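PDB 6W72: BLUF domain-containing protein from Acinetobacter baumannii, which probably acts as a blue-light photoreceptor of the BLUF family, binding a flavin nucleotide between two helices on one side of its beta sheet. Local coordinates for residues C39-Y44 against H87-W92; T101-F106 against K126-E131. All blocks are in the same frame, centred on the assembly; numbering follows the deposited sequence. Where two conformers were deposited one is given.

Interaction 1 joins strand 39-45 to the loop 87-92; interaction 2 pairs helices 101-110 and 122-134. Their centres are 15 Å apart, and interaction 1 closes along the chain before interaction 2 opens. Helix 122-134 also lies against the strand of the first contact, its L132 packing on V41 and Y43. The two contacts meet directly: F89 CZ is 3.6 Å from L129 O, and the Y43 ring reaches F128, CD2 to CZ 3.9 Å, as well as I103. Interaction 1 is the nearer to the flavin, with L42 touching FMN, whereas the F128 side chain in interaction 2 stays about 13 Å from the cofactor.

Interaction 1 (C39-Y44 against H87-W92); sequences CGVLYY and HSFQRW
G40 N donates the backbone hydrogen bond that joins strand 39-45 to the loop 87-92, reaching W92 O at 3.2 Å. The N-H points at the oxygen with an angle of 153° and approaches nearly end-on to the carbonyl. At this point the loop is leading into strand 95-98, whose K95 continues the backbone pairing with G40 and L42.

The apolar contacts centre on F89. V41 lays CG1 over one face of its ring, off centre toward the rim, in a CH-pi contact of 3.8 Å to the centroid. The CB of F89 sits against G40 CA at 3.5 Å.

C39 SG makes a sulfur-aromatic contact at the edge of the H87 imidazole, 3.9 Å from H87 ND1. With chi1 67°, this SG lies between backbone N and carbonyl carbon and extends to the loop. C39 CB is 3.0 Å from W92 O.

Two consecutive type I turns, H87 to Q90 and F89 to W92, shape the loop, and Q90 NE2 braces the first by bonding H87 O at 2.7 Å. The loop carries the chain from edge strand 73-83 to strand 95-98, the fifth strand that the BLUF fold adds to its ferredoxin-like core beside strand 39-45.

Interaction 2 (T101-F106 against K126-E131); sequences TNIETF and KFFLNE
Two helices that follow the last strand of the sheet, 101-110 and 122-134, pack here as an antiparallel pair, the C-terminal helical hairpin that follows the BLUF sheet. Their short segments run at 166° to one another with axes 10.4 Å apart, and I103 lies opposite E131 while F106 lies opposite F128.

The F106 ring spans the interface. Its CG stands anti to the backbone N (chi1 160°), which carries the ring across to the backbone of the other helix. There F106 CE1 meets F127 CB at 3.5 Å. F106 CZ lies 3.7 Å from F128 N, and F106 CE2 touches F128 CB. The long directions of the F106 and F128 side chains are roughly at right angles. F127 offers this contact through its CB, and its ring leads away from helix 101-110.

Nearer the sheet, I103 CG2 comes to the edge of the F128 ring, 4.0 Å from F128 CE1. F128 is buried, with F50 and Y43 meeting it edge-to-face and F107 at a slant.

E131 makes the mixed part of the contact. Its chain bends at chi2 (-69°), laying E131 CG 3.9 Å from F106 CB, while E131 CB passes I103 CG1. The carboxylate turns toward the start of helix 101-110, where one water donates to N102 O at 2.6 Å and, weakly, to E131 OE1.

No direct hydrogen bond joins the two segments. The hairpin is therefore held here chiefly by aromatic and aliphatic packing; the aliphatic part of E131 shares in it, and the water gives its carboxylate a loose polar link to the facing helix.

Interaction 1 (C39-Y44 against H87-W92)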
loop_
_atom_site.group_PDB
_atom_site.type_symbol
_atom_site.label_atom_id
_atom_site.label_comp_id
_atom_site.label_asym_id
_atom_site.label_seq_id
_atom_site.Cartn_x
_atom_site.Cartn_y
_atom_site.Cartn_z
ATOM N N CYS A 39 -0.170 6.291 -9.110
ATOM C CA CYS A 39 -0.336 4.835 -9.206
ATOM C C CYS A 39 0.240 4.226 -7.923
ATOM O O CYS A 39 0.829 4.957 -7.102
ATOM C CB CYS A 39 0.311 4.339 -10.487
ATOM S SG CYS A 39 2.104 4.549 -10.443
ATOM N N GLY A 40 0.123 2.917 -7.786
ATOM C CA GLY A 40 0.652 2.220 -6.612
ATOM C C GLY A 40 -0.068 0.948 -6.286
ATOM O O GLY A 40 -0.757 0.386 -7.152
ATOM N N VAL A 41 0.100 0.513 -5.036
ATOM C CA VAL A 41 -0.454 -0.769 -4.554
ATOM C C VAL A 41 -0.922 -0.582 -3.114
ATOM O O VAL A 41 -0.245 0.098 -2.312
ATOM C CB VAL A 41 0.564 -1.915 -4.718
ATOM C CG1 VAL A 41 1.864 -1.662 -3.970
ATOM C CG2 VAL A 41 -0.031 -3.254 -4.315
ATOM N N LEU A 42 -2.072 -1.177 -2.826
ATOM C CA LEU A 42 -2.665 -1.309 -1.490
ATOM C C LEU A 42 -2.712 -2.795 -1.145
ATOM O O LEU A 42 -3.408 -3.591 -1.842
ATOM C CB LEU A 42 -4.052 -0.683 -1.487
ATOM C CG LEU A 42 -4.754 -0.751 -0.125
ATOM C CD1 LEU A 42 -3.998 0.070 0.903
ATOM C CD2 LEU A 42 -6.185 -0.289 -0.184
ATOM N N TYR A 43 -1.959 -3.161 -0.134
ATOM C CA TYR A 43 -1.892 -4.522 0.443
ATOM C C TYR A 43 -2.680 -4.510 1.744
ATOM O O TYR A 43 -2.508 -3.609 2.571
ATOM C CB TYR A 43 -0.439 -4.917 0.702
ATOM C CG TYR A 43 -0.266 -6.231 1.436
ATOM C CD1 TYR A 43 -0.420 -7.441 0.797
ATOM C CD2 TYR A 43 0.011 -6.270 2.795
ATOM C CE1 TYR A 43 -0.285 -8.657 1.464
ATOM C CE2 TYR A 43 0.174 -7.468 3.479
ATOM C CZ TYR A 43 0.034 -8.674 2.817
ATOM O OH TYR A 43 0.227 -9.833 3.521
ATOM N N TYR A 44 -3.573 -5.461 1.903
ATOM C CA TYR A 44 -4.395 -5.614 3.121
ATOM C C TYR A 44 -4.275 -7.065 3.601
ATOM O O TYR A 44 -4.535 -7.983 2.803
ATOM C CB TYR A 44 -5.875 -5.253 2.914
ATOM C CG TYR A 44 -6.646 -5.483 4.187
ATOM C CD1 TYR A 44 -6.565 -4.577 5.227
ATOM C CD2 TYR A 44 -7.250 -6.697 4.442
ATOM C CE1 TYR A 44 -7.139 -4.829 6.449
ATOM C CE2 TYR A 44 -7.894 -6.941 5.640
ATOM C CZ TYR A 44 -7.852 -5.997 6.656
ATOM O OH TYR A 44 -8.420 -6.237 7.885
ATOM N N HIS A 87 8.489 4.236 -12.612
ATOM C CA HIS A 87 7.184 3.983 -11.941
ATOM C C HIS A 87 6.816 2.507 -12.037
ATOM O O HIS A 87 6.152 2.135 -13.037
ATOM C CB HIS A 87 6.034 4.757 -12.578
ATOM C CG HIS A 87 6.052 6.203 -12.253
ATOM N ND1 HIS A 87 4.950 6.850 -11.753
ATOM C CD2 HIS A 87 7.032 7.123 -12.366
ATOM C CE1 HIS A 87 5.246 8.120 -11.564
ATOM N NE2 HIS A 87 6.521 8.311 -11.926
ATOM N N SER A 88 7.115 1.719 -11.009
ATOM C CA SER A 88 6.951 0.240 -11.038
ATOM C C SER A 88 5.478 -0.155 -11.109
ATOM O O SER A 88 5.209 -1.250 -11.611
ATOM C CB SER A 88 7.593 -0.433 -9.845
ATOM O OG SER A 88 8.884 0.080 -9.623
ATOM N N PHE A 89 4.568 0.651 -10.550
ATOM C CA PHE A 89 3.131 0.298 -10.405
ATOM C C PHE A 89 2.272 1.072 -11.403
ATOM O O PHE A 89 1.043 1.160 -11.189
ATOM C CB PHE A 89 2.673 0.506 -8.962
ATOM C CG PHE A 89 3.267 -0.518 -8.035
ATOM C CD1 PHE A 89 2.681 -1.755 -7.898
ATOM C CD2 PHE A 89 4.446 -0.266 -7.346
ATOM C CE1 PHE A 89 3.258 -2.727 -7.100
ATOM C CE2 PHE A 89 5.026 -1.242 -6.546
ATOM C CZ PHE A 89 4.415 -2.460 -6.413
ATOM N N GLN A 90 2.869 1.534 -12.518
ATOM C CA GLN A 90 2.159 2.365 -13.530
ATOM C C GLN A 90 0.959 1.612 -14.140
ATOM O O GLN A 90 0.041 2.275 -14.627
ATOM C CB GLN A 90 3.116 2.853 -14.626
ATOM C CG GLN A 90 3.648 1.741 -15.516
ATOM C CD GLN A 90 4.815 2.191 -16.371
ATOM O OE1 GLN A 90 4.769 2.183 -17.606
ATOM N NE2 GLN A 90 5.890 2.593 -15.713
ATOM N N ARG A 91 0.918 0.284 -14.119
ATOM C CA ARG A 91 -0.256 -0.475 -14.644
ATOM C C ARG A 91 -1.538 -0.132 -13.867
ATOM O O ARG A 91 -2.651 -0.358 -14.403
ATOM C CB ARG A 91 0.068 -1.970 -14.648
ATOM C CG ARG A 91 0.978 -2.373 -15.800
ATOM C CD ARG A 91 1.568 -3.756 -15.677
ATOM N NE ARG A 91 0.554 -4.805 -15.586
ATOM C CZ ARG A 91 0.771 -5.994 -15.013
ATOM N NH1 ARG A 91 1.942 -6.259 -14.454
ATOM N NH2 ARG A 91 -0.188 -6.901 -14.948
ATOM N N TRP A 92 -1.421 0.329 -12.626
ATOM C CA TRP A 92 -2.579 0.417 -11.692
ATOM C C TRP A 92 -2.696 1.795 -11.057
ATOM O O TRP A 92 -1.799 2.162 -10.276
ATOM C CB TRP A 92 -2.465 -0.643 -10.596
ATOM C CG TRP A 92 -2.300 -2.052 -11.050
ATOM C CD1 TRP A 92 -3.284 -2.915 -11.421
ATOM C CD2 TRP A 92 -1.061 -2.742 -11.235
ATOM N NE1 TRP A 92 -2.730 -4.125 -11.754
ATOM C CE2 TRP A 92 -1.371 -4.031 -11.674
ATOM C CE3 TRP A 92 0.274 -2.413 -10.986
ATOM C CZ2 TRP A 92 -0.386 -4.986 -11.916
ATOM C CZ3 TRP A 92 1.245 -3.351 -11.243
ATOM C CH2 TRP A 92 0.911 -4.615 -11.701
#

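Interaction 2 (T101-F106 against K126-E131)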
loop_
_atom_site.group_PDB
_atom_site.type_symbol
_atom_site.label_atom_id
_atom_site.label_comp_id
_atom_site.label_asym_id
_atom_site.label_seq_id
_atom_site.Cartn_x
_atom_site.Cartn_y
_atom_site.Cartn_z
ATOM N N THR A 101 0.341 -17.400 -0.378
ATOM C CA THR A 101 1.472 -18.244 0.074
ATOM C C THR A 101 2.843 -17.739 -0.397
ATOM O O THR A 101 3.836 -18.028 0.320
ATOM C CB THR A 101 1.271 -19.711 -0.318
ATOM O OG1 THR A 101 1.121 -19.758 -1.730
ATOM C CG2 THR A 101 0.064 -20.332 0.357
ATOM N N ASN A 102 2.942 -17.052 -1.536
ATOM C CA ASN A 102 4.228 -16.493 -2.024
ATOM C C ASN A 102 4.660 -15.394 -1.072
ATOM O O ASN A 102 5.856 -15.322 -0.749
ATOM C CB ASN A 102 4.161 -15.989 -3.468
ATOM C CG ASN A 102 3.966 -17.101 -4.481
ATOM O OD1 ASN A 102 4.434 -18.228 -4.291
ATOM N ND2 ASN A 102 3.272 -16.782 -5.556
ATOM N N ILE A 103 3.713 -14.549 -0.633
ATOM C CA ILE A 103 4.086 -13.429 0.261
ATOM C C ILE A 103 4.457 -14.040 1.611
ATOM O O ILE A 103 5.376 -13.574 2.270
ATOM C CB ILE A 103 2.940 -12.405 0.340
ATOM C CG1 ILE A 103 2.823 -11.654 -0.987
ATOM C CG2 ILE A 103 3.151 -11.502 1.528
ATOM C CD1 ILE A 103 1.515 -10.910 -1.150
ATOM N N GLU A 104 3.757 -15.085 2.034
ATOM C CA GLU A 104 4.053 -15.736 3.333
ATOM C C GLU A 104 5.443 -16.370 3.259
ATOM O O GLU A 104 6.210 -16.216 4.249
ATOM C CB GLU A 104 3.042 -16.809 3.672
ATOM C CG GLU A 104 1.688 -16.277 4.026
ATOM C CD GLU A 104 0.603 -17.337 4.026
ATOM O OE1 GLU A 104 0.883 -18.517 3.675
ATOM O OE2 GLU A 104 -0.495 -16.988 4.395
ATOM N N THR A 105 5.807 -16.856 2.082
ATOM C CA THR A 105 7.097 -17.560 1.859
ATOM C C THR A 105 8.222 -16.533 1.944
ATOM O O THR A 105 9.265 -16.758 2.679
ATOM C CB THR A 105 7.031 -18.390 0.590
ATOM O OG1 THR A 105 6.073 -19.436 0.842
ATOM C CG2 THR A 105 8.388 -18.925 0.194
ATOM N N PHE A 106 7.988 -15.404 1.294
ATOM C CA PHE A 106 8.895 -14.226 1.355
ATOM C C PHE A 106 9.207 -13.885 2.817
ATOM O O PHE A 106 10.391 -13.781 3.138
ATOM C CB PHE A 106 8.290 -13.048 0.606
ATOM C CG PHE A 106 8.928 -11.771 1.044
ATOM C CD1 PHE A 106 10.213 -11.460 0.617
ATOM C CD2 PHE A 106 8.263 -10.902 1.888
ATOM C CE1 PHE A 106 10.817 -10.285 1.028
ATOM C CE2 PHE A 106 8.888 -9.736 2.323
ATOM C CZ PHE A 106 10.155 -9.429 1.879
ATOM N N LYS A 126 11.892 -3.178 -0.080
ATOM C CA LYS A 126 12.057 -3.222 -1.556
ATOM C C LYS A 126 11.702 -4.619 -2.066
ATOM O O LYS A 126 10.932 -4.716 -3.065
ATOM C CB LYS A 126 13.467 -2.776 -1.952
ATOM C CG LYS A 126 13.670 -1.277 -1.862
ATOM C CD LYS A 126 14.999 -0.820 -2.412
ATOM C CE LYS A 126 15.109 0.683 -2.535
ATOM N NZ LYS A 126 14.807 1.361 -1.250
ATOM N N PHE A 127 12.170 -5.676 -1.408
ATOM C CA PHE A 127 11.812 -7.068 -1.799
ATOM C C PHE A 127 10.319 -7.315 -1.631
ATOM O O PHE A 127 9.721 -8.001 -2.464
ATOM C CB PHE A 127 12.580 -8.139 -1.031
ATOM C CG PHE A 127 14.051 -8.159 -1.351
ATOM C CD1 PHE A 127 14.503 -7.801 -2.610
ATOM C CD2 PHE A 127 14.980 -8.427 -0.359
ATOM C CE1 PHE A 127 15.863 -7.743 -2.884
ATOM C CE2 PHE A 127 16.335 -8.415 -0.646
ATOM C CZ PHE A 127 16.772 -8.051 -1.900
ATOM N N PHE A 128 9.725 -6.729 -0.608
ATOM C CA PHE A 128 8.278 -6.884 -0.356
ATOM C C PHE A 128 7.492 -6.203 -1.473
ATOM O O PHE A 128 6.559 -6.849 -1.973
ATOM C CB PHE A 128 7.921 -6.336 1.008
ATOM C CG PHE A 128 6.448 -6.402 1.281
ATOM C CD1 PHE A 128 5.781 -7.611 1.315
ATOM C CD2 PHE A 128 5.738 -5.242 1.517
ATOM C CE1 PHE A 128 4.433 -7.679 1.603
ATOM C CE2 PHE A 128 4.397 -5.312 1.851
ATOM C CZ PHE A 128 3.735 -6.519 1.836
ATOM N N LEU A 129 7.933 -5.017 -1.909
ATOM C CA LEU A 129 7.295 -4.302 -3.050
ATOM C C LEU A 129 7.380 -5.152 -4.324
ATOM O O LEU A 129 6.383 -5.198 -5.104
ATOM C CB LEU A 129 7.959 -2.951 -3.261
ATOM C CG LEU A 129 7.531 -1.890 -2.274
ATOM C CD1 LEU A 129 8.392 -0.660 -2.450
ATOM C CD2 LEU A 129 6.042 -1.558 -2.427
ATOM N N ASN A 130 8.499 -5.830 -4.561
ATOM C CA ASN A 130 8.650 -6.800 -5.679
ATOM C C ASN A 130 7.535 -7.841 -5.620
ATOM O O ASN A 130 6.923 -8.129 -6.637
ATOM C CB ASN A 130 10.000 -7.507 -5.636
ATOM C CG ASN A 130 11.111 -6.587 -6.073
ATOM O OD1 ASN A 130 10.867 -5.414 -6.290
ATOM N ND2 ASN A 130 12.325 -7.102 -6.185
ATOM N N GLU A 131 7.303 -8.418 -4.441
ATOM C CA GLU A 131 6.228 -9.447 -4.285
ATOM C C GLU A 131 4.875 -8.822 -4.637
ATOM O O GLU A 131 4.047 -9.486 -5.311
ATOM C CB GLU A 131 6.174 -10.055 -2.888
ATOM C CG GLU A 131 7.366 -10.928 -2.563
ATOM C CD GLU A 131 7.461 -12.239 -3.326
ATOM O OE1 GLU A 131 8.583 -12.690 -3.452
ATOM O OE2 GLU A 131 6.434 -12.802 -3.790
HETATM O O HOH W 1 8.010 -15.799 -2.064
#